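Local coordinates for protein TRAP-type C4-dicarboxylate:H+ symport system substrate-binding component DctP (Shewanella oneidensis, PDB 4MX6) that binds succinate and, as a periplasmic component of a TRAP-type C4-dicarboxylate transport system, probably hands such substrates to the proton-coupled membrane permease, at residues A[81-86]-A[102-107]; A[182-187]-A[197-202]; A[87-90]-A[94-97]; A[113-118]-A[241-246]. All coordinates share one frame; numbering follows the deposited sequence.

Contact 1. Residues A[81-86]-A[102-107]; sequences FGDNNE and LSKFER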
loop_
_atom_site.group_PDB
_atom_site.type_symbol
_atom_site.label_atom_id
_atom_site.label_comp_id
_atom_site.label_asym_id
_atom_site.label_seq_id
_atom_site.Cartn_x
_atom_site.Cartn_y
_atom_site.Cartn_z
ATOM N N PHE A 81 -10.385 10.704 -7.745
ATOM C CA PHE A 81 -10.996 9.491 -7.207
ATOM C C PHE A 81 -10.272 9.092 -5.930
ATOM O O PHE A 81 -9.057 9.295 -5.789
ATOM C CB PHE A 81 -10.978 8.358 -8.240
ATOM C CG PHE A 81 -11.742 8.697 -9.478
ATOM C CD1 PHE A 81 -13.109 8.895 -9.418
ATOM C CD2 PHE A 81 -11.097 8.862 -10.690
ATOM C CE1 PHE A 81 -13.821 9.240 -10.549
ATOM C CE2 PHE A 81 -11.810 9.202 -11.826
ATOM C CZ PHE A 81 -13.165 9.394 -11.753
ATOM N N GLY A 82 -11.017 8.484 -5.015
ATOM C CA GLY A 82 -10.485 8.041 -3.744
ATOM C C GLY A 82 -10.511 6.529 -3.626
ATOM O O GLY A 82 -10.777 5.815 -4.594
ATOM N N ASP A 83 -10.251 6.042 -2.415
ATOM C CA ASP A 83 -10.127 4.601 -2.179
ATOM C C ASP A 83 -11.353 3.844 -2.659
ATOM O O ASP A 83 -11.238 2.783 -3.279
ATOM C CB ASP A 83 -9.999 4.303 -0.687
ATOM C CG ASP A 83 -8.565 4.292 -0.175
ATOM O OD1 ASP A 83 -7.599 4.429 -0.959
ATOM O OD2 ASP A 83 -8.419 4.061 1.064
ATOM N N ASN A 84 -12.534 4.338 -2.328
ATOM C CA ASN A 84 -13.711 3.521 -2.527
ATOM C C ASN A 84 -14.161 3.453 -3.978
ATOM O O ASN A 84 -14.757 2.442 -4.348
ATOM C CB ASN A 84 -14.859 3.964 -1.620
ATOM C CG ASN A 84 -14.588 3.674 -0.144
ATOM O OD1 ASN A 84 -13.631 2.967 0.211
ATOM N ND2 ASN A 84 -15.427 4.225 0.721
ATOM N N ASN A 85 -13.861 4.474 -4.801
ATOM C CA ASN A 85 -14.367 4.521 -6.181
ATOM C C ASN A 85 -13.321 4.392 -7.292
ATOM O O ASN A 85 -13.694 4.320 -8.457
ATOM C CB ASN A 85 -15.258 5.759 -6.435
ATOM C CG ASN A 85 -14.516 7.090 -6.313
ATOM O OD1 ASN A 85 -13.304 7.140 -6.162
ATOM N ND2 ASN A 85 -15.261 8.183 -6.438
ATOM N N GLU A 86 -12.037 4.326 -6.964
ATOM C CA GLU A 86 -11.029 4.403 -8.010
ATOM C C GLU A 86 -11.031 3.197 -8.952
ATOM O O GLU A 86 -10.807 3.375 -10.148
ATOM C CB GLU A 86 -9.640 4.649 -7.417
ATOM C CG GLU A 86 -9.075 3.508 -6.593
ATOM C CD GLU A 86 -7.661 3.777 -6.085
ATOM O OE1 GLU A 86 -6.990 4.741 -6.543
ATOM O OE2 GLU A 86 -7.210 3.007 -5.201
ATOM N N LEU A 102 -2.071 -3.153 -2.257
ATOM C CA LEU A 102 -2.366 -4.554 -2.510
ATOM C C LEU A 102 -3.531 -5.051 -1.648
ATOM O O LEU A 102 -4.123 -6.072 -1.981
ATOM C CB LEU A 102 -1.101 -5.403 -2.300
ATOM C CG LEU A 102 0.014 -5.082 -3.305
ATOM C CD1 LEU A 102 1.350 -5.600 -2.845
ATOM C CD2 LEU A 102 -0.311 -5.647 -4.681
ATOM N N SER A 103 -3.822 -4.353 -0.543
ATOM C CA SER A 103 -4.906 -4.692 0.364
ATOM C C SER A 103 -6.295 -4.393 -0.185
ATOM O O SER A 103 -7.288 -4.796 0.415
ATOM C CB SER A 103 -4.777 -3.876 1.654
ATOM O OG SER A 103 -3.456 -3.877 2.154
ATOM N N LYS A 104 -6.383 -3.673 -1.299
ATOM C CA LYS A 104 -7.649 -3.058 -1.707
ATOM C C LYS A 104 -8.289 -3.710 -2.933
ATOM O O LYS A 104 -9.094 -3.094 -3.626
ATOM C CB LYS A 104 -7.451 -1.541 -1.921
ATOM C CG LYS A 104 -7.138 -0.796 -0.612
ATOM C CD LYS A 104 -6.794 0.664 -0.812
ATOM C CE LYS A 104 -6.405 1.314 0.513
ATOM N NZ LYS A 104 -5.850 2.682 0.338
ATOM N N PHE A 105 -7.936 -4.967 -3.193
ATOM C CA PHE A 105 -8.373 -5.659 -4.403
ATOM C C PHE A 105 -9.383 -6.789 -4.178
ATOM O O PHE A 105 -9.701 -7.512 -5.125
ATOM C CB PHE A 105 -7.150 -6.199 -5.145
ATOM C CG PHE A 105 -6.329 -5.129 -5.827
ATOM C CD1 PHE A 105 -6.739 -4.593 -7.034
ATOM C CD2 PHE A 105 -5.140 -4.676 -5.282
ATOM C CE1 PHE A 105 -5.982 -3.625 -7.686
ATOM C CE2 PHE A 105 -4.386 -3.704 -5.932
ATOM C CZ PHE A 105 -4.804 -3.197 -7.140
ATOM N N GLU A 106 -9.903 -6.941 -2.963
ATOM C CA GLU A 106 -10.737 -8.100 -2.627
ATOM C C GLU A 106 -12.008 -8.245 -3.461
ATOM O O GLU A 106 -12.547 -9.345 -3.575
ATOM C CB GLU A 106 -11.090 -8.123 -1.132
ATOM C CG GLU A 106 -9.879 -8.452 -0.270
ATOM C CD GLU A 106 -10.137 -8.426 1.240
ATOM O OE1 GLU A 106 -11.236 -8.000 1.655
ATOM O OE2 GLU A 106 -9.219 -8.820 2.018
ATOM N N ARG A 107 -12.519 -7.155 -4.015
ATOM C CA ARG A 107 -13.697 -7.275 -4.856
ATOM C C ARG A 107 -13.388 -7.959 -6.178
ATOM O O ARG A 107 -14.300 -8.415 -6.857
ATOM C CB ARG A 107 -14.328 -5.922 -5.146
ATOM C CG ARG A 107 -15.574 -6.083 -5.999
ATOM C CD ARG A 107 -16.364 -4.818 -6.098
ATOM N NE ARG A 107 -15.548 -3.750 -6.644
ATOM C CZ ARG A 107 -15.893 -2.471 -6.645
ATOM N NH1 ARG A 107 -17.053 -2.097 -6.118
ATOM N NH2 ARG A 107 -15.073 -1.567 -7.167
#

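Contact 2. Residues A[182-187]-A[197-202]; sequences ASDVLA and PVKKPF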
loop_
_atom_site.group_PDB
_atom_site.type_symbol
_atom_site.label_atom_id
_atom_site.label_comp_id
_atom_site.label_asym_id
_atom_site.label_seq_id
_atom_site.Cartn_x
_atom_site.Cartn_y
_atom_site.Cartn_z
ATOM N N ALA A 182 -9.531 -1.247 3.433
ATOM C CA ALA A 182 -10.694 -2.117 3.274
ATOM C C ALA A 182 -10.302 -3.551 2.907
ATOM O O ALA A 182 -10.409 -3.968 1.760
ATOM C CB ALA A 182 -11.655 -1.537 2.264
ATOM N N SER A 183 -9.854 -4.287 3.916
ATOM C CA SER A 183 -9.333 -5.641 3.789
ATOM C C SER A 183 -9.843 -6.509 4.922
ATOM O O SER A 183 -9.689 -6.170 6.092
ATOM C CB SER A 183 -7.812 -5.606 3.867
ATOM O OG SER A 183 -7.298 -6.893 4.160
ATOM N N ASP A 184 -10.426 -7.649 4.578
ATOM C CA ASP A 184 -10.817 -8.631 5.588
ATOM C C ASP A 184 -9.610 -9.172 6.375
ATOM O O ASP A 184 -9.736 -9.531 7.550
ATOM C CB ASP A 184 -11.533 -9.824 4.945
ATOM C CG ASP A 184 -12.909 -9.484 4.409
ATOM O OD1 ASP A 184 -13.519 -8.505 4.873
ATOM O OD2 ASP A 184 -13.400 -10.254 3.546
ATOM N N VAL A 185 -8.453 -9.282 5.724
ATOM C CA VAL A 185 -7.277 -9.785 6.425
ATOM C C VAL A 185 -6.853 -8.771 7.497
ATOM O O VAL A 185 -6.530 -9.160 8.626
ATOM C CB VAL A 185 -6.097 -10.066 5.461
ATOM C CG1 VAL A 185 -4.859 -10.463 6.248
ATOM C CG2 VAL A 185 -6.453 -11.164 4.459
ATOM N N LEU A 186 -6.854 -7.480 7.154
ATOM C CA LEU A 186 -6.433 -6.471 8.124
ATOM C C LEU A 186 -7.439 -6.353 9.269
ATOM O O LEU A 186 -7.056 -6.147 10.416
ATOM C CB LEU A 186 -6.168 -5.128 7.439
ATOM C CG LEU A 186 -5.094 -5.229 6.354
ATOM C CD1 LEU A 186 -4.899 -3.877 5.707
ATOM C CD2 LEU A 186 -3.774 -5.757 6.908
ATOM N N ALA A 187 -8.725 -6.528 8.983
ATOM C CA ALA A 187 -9.713 -6.570 10.058
ATOM C C ALA A 187 -9.398 -7.746 10.989
ATOM O O ALA A 187 -9.422 -7.610 12.214
ATOM C CB ALA A 187 -11.115 -6.684 9.502
ATOM N N PRO A 197 -11.520 -3.267 14.465
ATOM C CA PRO A 197 -11.143 -2.674 13.175
ATOM C C PRO A 197 -12.311 -1.950 12.534
ATOM O O PRO A 197 -13.453 -2.402 12.613
ATOM C CB PRO A 197 -10.756 -3.888 12.335
ATOM C CG PRO A 197 -11.590 -5.009 12.901
ATOM C CD PRO A 197 -11.717 -4.729 14.375
ATOM N N VAL A 198 -11.992 -0.848 11.859
ATOM C CA VAL A 198 -12.967 -0.005 11.180
ATOM C C VAL A 198 -12.430 0.282 9.766
ATOM O O VAL A 198 -11.382 0.904 9.623
ATOM C CB VAL A 198 -13.175 1.331 11.959
ATOM C CG1 VAL A 198 -14.247 2.176 11.305
ATOM C CG2 VAL A 198 -13.517 1.073 13.439
ATOM N N LYS A 199 -13.106 -0.197 8.718
ATOM C CA LYS A 199 -12.655 0.048 7.353
ATOM C C LYS A 199 -13.059 1.456 6.932
ATOM O O LYS A 199 -14.238 1.787 6.944
ATOM C CB LYS A 199 -13.254 -0.983 6.390
ATOM C CG LYS A 199 -12.835 -2.426 6.655
ATOM C CD LYS A 199 -13.566 -3.394 5.738
ATOM C CE LYS A 199 -13.251 -4.838 6.085
ATOM N NZ LYS A 199 -13.940 -5.779 5.181
ATOM N N LYS A 200 -12.085 2.274 6.551
ATOM C CA LYS A 200 -12.349 3.645 6.118
ATOM C C LYS A 200 -11.371 4.046 5.023
ATOM O O LYS A 200 -10.236 3.595 5.015
ATOM C CB LYS A 200 -12.204 4.637 7.282
ATOM C CG LYS A 200 -13.204 4.471 8.410
ATOM C CD LYS A 200 -14.593 4.892 7.984
ATOM C CE LYS A 200 -15.587 4.741 9.111
ATOM N NZ LYS A 200 -16.915 5.303 8.759
ATOM N N PRO A 201 -11.795 4.936 4.117
ATOM C CA PRO A 201 -10.881 5.419 3.072
ATOM C C PRO A 201 -9.745 6.267 3.648
ATOM O O PRO A 201 -9.901 6.951 4.668
ATOM C CB PRO A 201 -11.787 6.259 2.181
ATOM C CG PRO A 201 -12.919 6.618 3.016
ATOM C CD PRO A 201 -13.139 5.514 3.986
ATOM N N PHE A 202 -8.620 6.247 2.949
ATOM C CA PHE A 202 -7.414 6.908 3.407
ATOM C C PHE A 202 -7.642 8.388 3.661
ATOM O O PHE A 202 -7.075 8.943 4.595
ATOM C CB PHE A 202 -6.310 6.717 2.377
ATOM C CG PHE A 202 -4.973 7.239 2.801
ATOM C CD1 PHE A 202 -4.321 6.705 3.906
ATOM C CD2 PHE A 202 -4.350 8.251 2.090
ATOM C CE1 PHE A 202 -3.067 7.152 4.262
ATOM C CE2 PHE A 202 -3.088 8.691 2.446
ATOM C CZ PHE A 202 -2.455 8.150 3.546
HETATM O O HOH W 1 -12.849 -5.760 2.433
#

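Contact 3. Residues A[87-90]-A[94-97]; sequences LAAL and DVQF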
loop_
_atom_site.group_PDB
_atom_site.type_symbol
_atom_site.label_atom_id
_atom_site.label_comp_id
_atom_site.label_asym_id
_atom_site.label_seq_id
_atom_site.Cartn_x
_atom_site.Cartn_y
_atom_site.Cartn_z
ATOM N N LEU A 87 -11.271 1.983 -8.451
ATOM C CA LEU A 87 -11.232 0.824 -9.339
ATOM C C LEU A 87 -12.470 0.806 -10.250
ATOM O O LEU A 87 -12.364 0.472 -11.435
ATOM C CB LEU A 87 -11.069 -0.496 -8.562
ATOM C CG LEU A 87 -9.655 -0.713 -7.999
ATOM C CD1 LEU A 87 -9.589 -1.994 -7.192
ATOM C CD2 LEU A 87 -8.603 -0.758 -9.096
ATOM N N ALA A 88 -13.632 1.188 -9.723
ATOM C CA ALA A 88 -14.804 1.340 -10.572
ATOM C C ALA A 88 -14.535 2.387 -11.665
ATOM O O ALA A 88 -14.855 2.162 -12.839
ATOM C CB ALA A 88 -16.014 1.717 -9.750
ATOM N N ALA A 89 -13.928 3.510 -11.292
ATOM C CA ALA A 89 -13.585 4.543 -12.262
ATOM C C ALA A 89 -12.622 4.027 -13.341
ATOM O O ALA A 89 -12.781 4.332 -14.524
ATOM C CB ALA A 89 -13.008 5.746 -11.556
ATOM N N LEU A 90 -11.630 3.254 -12.927
ATOM C CA LEU A 90 -10.679 2.651 -13.855
ATOM C C LEU A 90 -11.410 1.814 -14.909
ATOM O O LEU A 90 -11.165 1.942 -16.120
ATOM C CB LEU A 90 -9.685 1.776 -13.094
ATOM C CG LEU A 90 -8.612 1.157 -13.974
ATOM C CD1 LEU A 90 -7.586 2.190 -14.423
ATOM C CD2 LEU A 90 -7.955 0.018 -13.223
ATOM N N ASP A 94 -12.806 6.193 -16.756
ATOM C CA ASP A 94 -12.781 7.565 -16.254
ATOM C C ASP A 94 -11.400 7.939 -15.708
ATOM O O ASP A 94 -11.135 9.108 -15.449
ATOM C CB ASP A 94 -13.842 7.751 -15.180
ATOM C CG ASP A 94 -15.237 7.854 -15.748
ATOM O OD1 ASP A 94 -15.385 8.226 -16.938
ATOM O OD2 ASP A 94 -16.194 7.611 -14.973
ATOM N N VAL A 95 -10.538 6.939 -15.537
ATOM C CA VAL A 95 -9.133 7.138 -15.184
ATOM C C VAL A 95 -8.397 5.982 -15.870
ATOM O O VAL A 95 -8.994 4.927 -16.077
ATOM C CB VAL A 95 -8.926 7.181 -13.628
ATOM C CG1 VAL A 95 -9.300 5.863 -12.957
ATOM C CG2 VAL A 95 -7.523 7.589 -13.262
ATOM N N GLN A 96 -7.133 6.185 -16.227
ATOM C CA GLN A 96 -6.385 5.212 -17.018
ATOM C C GLN A 96 -5.341 4.441 -16.197
ATOM O O GLN A 96 -5.024 3.303 -16.535
ATOM C CB GLN A 96 -5.725 5.910 -18.214
ATOM C CG GLN A 96 -6.718 6.268 -19.312
ATOM C CD GLN A 96 -7.702 7.349 -18.903
ATOM O OE1 GLN A 96 -7.313 8.441 -18.478
ATOM N NE2 GLN A 96 -8.988 7.058 -19.043
ATOM N N PHE A 97 -4.805 5.051 -15.141
ATOM C CA PHE A 97 -3.870 4.388 -14.230
ATOM C C PHE A 97 -4.222 4.721 -12.795
ATOM O O PHE A 97 -4.495 5.871 -12.478
ATOM C CB PHE A 97 -2.408 4.803 -14.499
ATOM C CG PHE A 97 -1.910 4.391 -15.854
ATOM C CD1 PHE A 97 -1.368 3.141 -16.082
ATOM C CD2 PHE A 97 -2.031 5.252 -16.935
ATOM C CE1 PHE A 97 -0.930 2.774 -17.356
ATOM C CE2 PHE A 97 -1.608 4.873 -18.199
ATOM C CZ PHE A 97 -1.071 3.639 -18.395
#

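Contact 4. Residues A[113-118]-A[241-246]; sequences QVFDLP and HGVLDY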
loop_
_atom_site.group_PDB
_atom_site.type_symbol
_atom_site.label_atom_id
_atom_site.label_comp_id
_atom_site.label_asym_id
_atom_site.label_seq_id
_atom_site.Cartn_x
_atom_site.Cartn_y
_atom_site.Cartn_z
ATOM N N GLN A 113 -4.602 -11.197 -1.030
ATOM C CA GLN A 113 -4.705 -11.201 0.425
ATOM C C GLN A 113 -3.422 -11.666 1.098
ATOM O O GLN A 113 -3.153 -11.304 2.242
ATOM C CB GLN A 113 -5.878 -12.084 0.873
ATOM C CG GLN A 113 -7.214 -11.454 0.589
ATOM C CD GLN A 113 -8.380 -12.230 1.151
ATOM O OE1 GLN A 113 -9.291 -11.648 1.737
ATOM N NE2 GLN A 113 -8.373 -13.546 0.974
ATOM N N VAL A 114 -2.638 -12.494 0.408
ATOM C CA VAL A 114 -1.368 -12.953 0.950
ATOM C C VAL A 114 -0.504 -11.783 1.437
ATOM O O VAL A 114 0.159 -11.887 2.466
ATOM C CB VAL A 114 -0.611 -13.842 -0.061
ATOM C CG1 VAL A 114 -0.225 -13.082 -1.323
ATOM C CG2 VAL A 114 0.616 -14.468 0.609
ATOM N N PHE A 115 -0.524 -10.674 0.706
ATOM C CA PHE A 115 0.320 -9.544 1.048
ATOM C C PHE A 115 -0.030 -8.887 2.382
ATOM O O PHE A 115 0.803 -8.187 2.952
ATOM C CB PHE A 115 0.283 -8.502 -0.070
ATOM C CG PHE A 115 1.124 -8.859 -1.267
ATOM C CD1 PHE A 115 2.509 -8.772 -1.206
ATOM C CD2 PHE A 115 0.526 -9.242 -2.464
ATOM C CE1 PHE A 115 3.276 -9.069 -2.311
ATOM C CE2 PHE A 115 1.296 -9.539 -3.574
ATOM C CZ PHE A 115 2.674 -9.451 -3.495
ATOM N N ASP A 116 -1.259 -9.078 2.860
ATOM C CA ASP A 116 -1.723 -8.460 4.097
ATOM C C ASP A 116 -1.395 -9.279 5.341
ATOM O O ASP A 116 -1.617 -8.815 6.450
ATOM C CB ASP A 116 -3.238 -8.278 4.046
ATOM C CG ASP A 116 -3.675 -7.098 3.207
ATOM O OD1 ASP A 116 -2.810 -6.269 2.865
ATOM O OD2 ASP A 116 -4.892 -7.001 2.912
ATOM N N LEU A 117 -0.930 -10.514 5.179
ATOM C CA LEU A 117 -0.749 -11.380 6.351
ATOM C C LEU A 117 0.287 -10.793 7.321
ATOM O O LEU A 117 1.387 -10.409 6.915
ATOM C CB LEU A 117 -0.365 -12.800 5.931
ATOM C CG LEU A 117 -1.457 -13.568 5.178
ATOM C CD1 LEU A 117 -0.941 -14.918 4.731
ATOM C CD2 LEU A 117 -2.713 -13.746 6.022
ATOM N N PRO A 118 -0.059 -10.724 8.610
ATOM C CA PRO A 118 0.843 -10.048 9.544
ATOM C C PRO A 118 2.136 -10.821 9.788
ATOM O O PRO A 118 2.113 -12.029 10.027
ATOM C CB PRO A 118 -0.000 -9.937 10.817
ATOM C CG PRO A 118 -1.083 -10.999 10.661
ATOM C CD PRO A 118 -1.369 -11.036 9.212
ATOM N N HIS A 241 4.986 -4.690 11.085
ATOM C CA HIS A 241 4.156 -5.883 11.227
ATOM C C HIS A 241 3.435 -6.320 9.942
ATOM O O HIS A 241 2.768 -7.350 9.937
ATOM C CB HIS A 241 3.130 -5.677 12.333
ATOM C CG HIS A 241 2.205 -4.551 12.042
ATOM N ND1 HIS A 241 2.494 -3.248 12.382
ATOM C CD2 HIS A 241 1.030 -4.521 11.370
ATOM C CE1 HIS A 241 1.528 -2.468 11.935
ATOM N NE2 HIS A 241 0.630 -3.216 11.312
ATOM N N GLY A 242 3.565 -5.550 8.866
ATOM C CA GLY A 242 3.000 -5.925 7.575
ATOM C C GLY A 242 3.569 -5.009 6.521
ATOM O O GLY A 242 4.239 -4.027 6.854
ATOM N N VAL A 243 3.322 -5.310 5.251
ATOM C CA VAL A 243 3.782 -4.452 4.162
ATOM C C VAL A 243 2.642 -3.641 3.587
ATOM O O VAL A 243 1.527 -4.132 3.452
ATOM C CB VAL A 243 4.496 -5.263 3.035
ATOM C CG1 VAL A 243 3.584 -6.269 2.340
ATOM C CG2 VAL A 243 5.105 -4.330 1.994
ATOM N N LEU A 244 2.941 -2.378 3.276
ATOM C CA LEU A 244 2.081 -1.535 2.440
ATOM C C LEU A 244 2.819 -1.324 1.130
ATOM O O LEU A 244 3.792 -0.582 1.067
ATOM C CB LEU A 244 1.787 -0.180 3.092
ATOM C CG LEU A 244 1.168 0.885 2.120
ATOM C CD1 LEU A 244 -0.191 0.473 1.620
ATOM C CD2 LEU A 244 1.074 2.264 2.760
ATOM N N ASP A 245 2.367 -2.026 0.096
ATOM C CA ASP A 245 2.874 -1.885 -1.265
ATOM C C ASP A 245 1.687 -1.725 -2.206
ATOM O O ASP A 245 0.533 -1.894 -1.808
ATOM C CB ASP A 245 3.711 -3.112 -1.686
ATOM C CG ASP A 245 5.209 -2.915 -1.570
ATOM O OD1 ASP A 245 5.663 -2.062 -0.787
ATOM O OD2 ASP A 245 5.919 -3.632 -2.309
ATOM N N TYR A 246 1.985 -1.402 -3.459
ATOM C CA TYR A 246 0.974 -1.129 -4.466
ATOM C C TYR A 246 1.090 -2.041 -5.675
ATOM O O TYR A 246 2.178 -2.480 -6.019
ATOM C CB TYR A 246 1.127 0.305 -4.961
ATOM C CG TYR A 246 1.247 1.340 -3.873
ATOM C CD1 TYR A 246 0.209 1.566 -2.997
ATOM C CD2 TYR A 246 2.404 2.091 -3.735
ATOM C CE1 TYR A 246 0.298 2.540 -2.005
ATOM C CE2 TYR A 246 2.497 3.083 -2.774
ATOM C CZ TYR A 246 1.447 3.306 -1.914
ATOM O OH TYR A 246 1.537 4.334 -0.997
HETATM O O HOH W 2 2.086 -8.173 5.346
HETATM O O HOH W 3 -1.136 -3.811 4.188
HETATM O O HOH W 4 -0.346 -5.762 1.671
#

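Contact 1. Residues A[81-86]-A[102-107]
Lys104 leaves its backbone with CG anti to the carbonyl carbon (chi1 -67°) and stays extended beyond CG, which carries its ammonium group across to Asp83, whose carboxylate is turned with OD1 almost eclipsing CA (chi2 -5°). The two side chains cross at about a right angle, and it is the tip of the lysine, NZ with CE behind it, that comes up to the carboxylate. Lys104 NZ makes its main bond to Asp83 OD1 at 2.8 Å, approaching on the syn side but 32° out of the carboxylate plane. A second, weak bond runs from Lys104 NZ to Asp83 OD2 at 3.0 Å, so the ammonium group is shared unequally by the two carboxylate oxygens. Asp83 OD2 is also gripped by the backbone N of Phe202 and has a long, weak ion pair with Arg179. Lys104 NZ hydrogen-bonds to succinate as well, so Asp83 probably acts as a second-shell acid that helps to position this ligand-binding lysine. An asparagine in its place would probably leave the ammonium group of Lys104 without its anionic mate and freer to swing. Behind Asp83 the turn is braced by Gly82 N, which donates to Asn85 OD1 at 2.9 Å. Glu86 OE2, 5.7 Å from Lys104 NZ, may add to the favourable field without touching it. The 81-86 segment follows strand 70-75 and leads into helix 86-91, while 102-107 lies in the loop before helix 124-132, Leu102 and Phe105 packing on strand 243-251 and Phe105 also on Leu87.

Contact 2. Residues A[182-187]-A[197-202]
A beta-alpha-beta crossover holds this contact: Asp184 and Ala187 in the first turn of helix 184-191 touch Pro197 and Lys199 of strand 196-199. Lys199 does most of the work. Its CG is anti to the carbonyl carbon and the rest of the chain is extended, so the methylenes pass over the backbone of Ala182, with Lys199 CD 4.0 Å from Ala182 CA. At the tip, Lys199 NZ binds Asp184 OD1 at 2.8 Å, nearly head-on to the C-O bond, in a salt bridge whose two side chains cross obliquely. Water 1 accepts from Lys199 NZ at 3.0 Å and donates weakly to Ala182 O, giving the ammonium group a second partner. Helix 184-191 follows strand 177-180 along the chain and leads to strand 196-199, which pairs parallel with the first, and the salt bridge ties the helix start to the second strand. An alanine at Asp184 would probably leave Lys199 NZ without its anionic partner and let the long chain wander. Ser183 is the N-cap: its OG accepts from Leu186 N at 3.1 Å with an N-H...O angle of 165°, while also bonding to Asp116. One turn further on, the contact becomes apolar: Ala187 CB meets Pro197 CG at 3.8 Å, and the same ring carbon lies 3.5 Å from Ala187 O. Phe190 and Asp191 cover Pro197 from the same helix.

Contact 3. Residues A[87-90]-A[94-97]
One backbone hydrogen bond joins the segments: Asp94 N donates to Ala89 O at 2.9 Å with an N-H...O angle of 145°, reaching five residues back and drawing the chain in against the end of helix 86-91. A weaker kind of polar contact follows it, Leu90 CA pointing its hydrogen at Val95 O over 3.6 Å and nearly straight, at 165°. The rest is van der Waals packing of methyl groups. Val95 has CG1 between its backbone N and carbonyl carbon (chi1 63°), the crowded position, and this turns CG1 onto the helix backbone, 3.5 Å from Leu90 N; the same methyl meets Ala89 CB at 4.0 Å and Leu90 CB at 4.1 Å. Leu90 answers from its other end, laying CD1 against two carbonyls, Val95 O and Gln96 O. The second of these also accepts from Thr250. Beyond Val95 the chain passes alongside strand 37-42, where Gln96 and Phe97 share backbone hydrogen bonds with Lys40 and Phe97 also with Ser42. The whole is a short helix, closed by a backbone bond as the chain turns into a loop that docks on strand 37-42 of this periplasmic solute-binding protein.

Contact 4. Residues A[113-118]-A[241-246]
Val243 and Phe115 meet through one methyl group. From CB of Val243, CG1 projects between the backbone N and the carbonyl carbon (chi1 63°), which sets it against Phe115 O at 3.4 Å and brings it to the rim of the Phe115 ring, near the ring plane, where Val243 CG1 lies 4.5 Å from Phe115 CD1. The side chain as a whole also packs on Val127 of helix 124-132. No direct hydrogen bond crosses this contact; water does the polar work. Water 2 donates to Phe115 O at 2.7 Å and to Leu117 O at 2.8 Å, and accepts from Val243 N at 3.1 Å, so three buried backbone groups share one molecule. Waters 3 and 4 both sit between Asp116 OD1 and Val243 O. Asp116 has a further partner in Ser103. Strand 243-251 pairs antiparallel with strand 148-158; long strands of this kind link the two lobes in the TRAP solute-binding family, and Tyr246, further along, hydrogen-bonds to succinate through OH. Residues 115-118 run along 241-243 in the opposite sense, 172° apart. At the other end Pro118 CA offers its hydrogen to His241 O at 3.3 Å, a bent contact of 128°, and Pro118 CB lies beside the same oxygen. The His241 ring is stacked on Phe161 and held at both nitrogens, ND1 by Ser239 and NE2 by Glu218.

In the fold
Contacts 1 and 2 are surface contacts and rest on lysine-to-aspartate salt bridges, contact 2 adding an apolar patch of Ala187 on Pro197; contacts 3 and 4 are buried and rely on methyl groups against backbone, with a backbone bond in one and bridging water in the other. Contact 1, the hub, touches contact 2 through Asp83 with Phe202 and Glu106 with Asp184, and contact 3 through Phe81 on Ala89 and Phe105 on Leu87; helix 86-91 starts in one contact and runs through the other. It reaches contact 4 through Ser103 with Asp116 and Leu102 with Asp245. Asp116 binds Ser183, joining contacts 2 and 4. Contact 3 touches neither; contacts 1 and 4 each supply a succinate-binding residue.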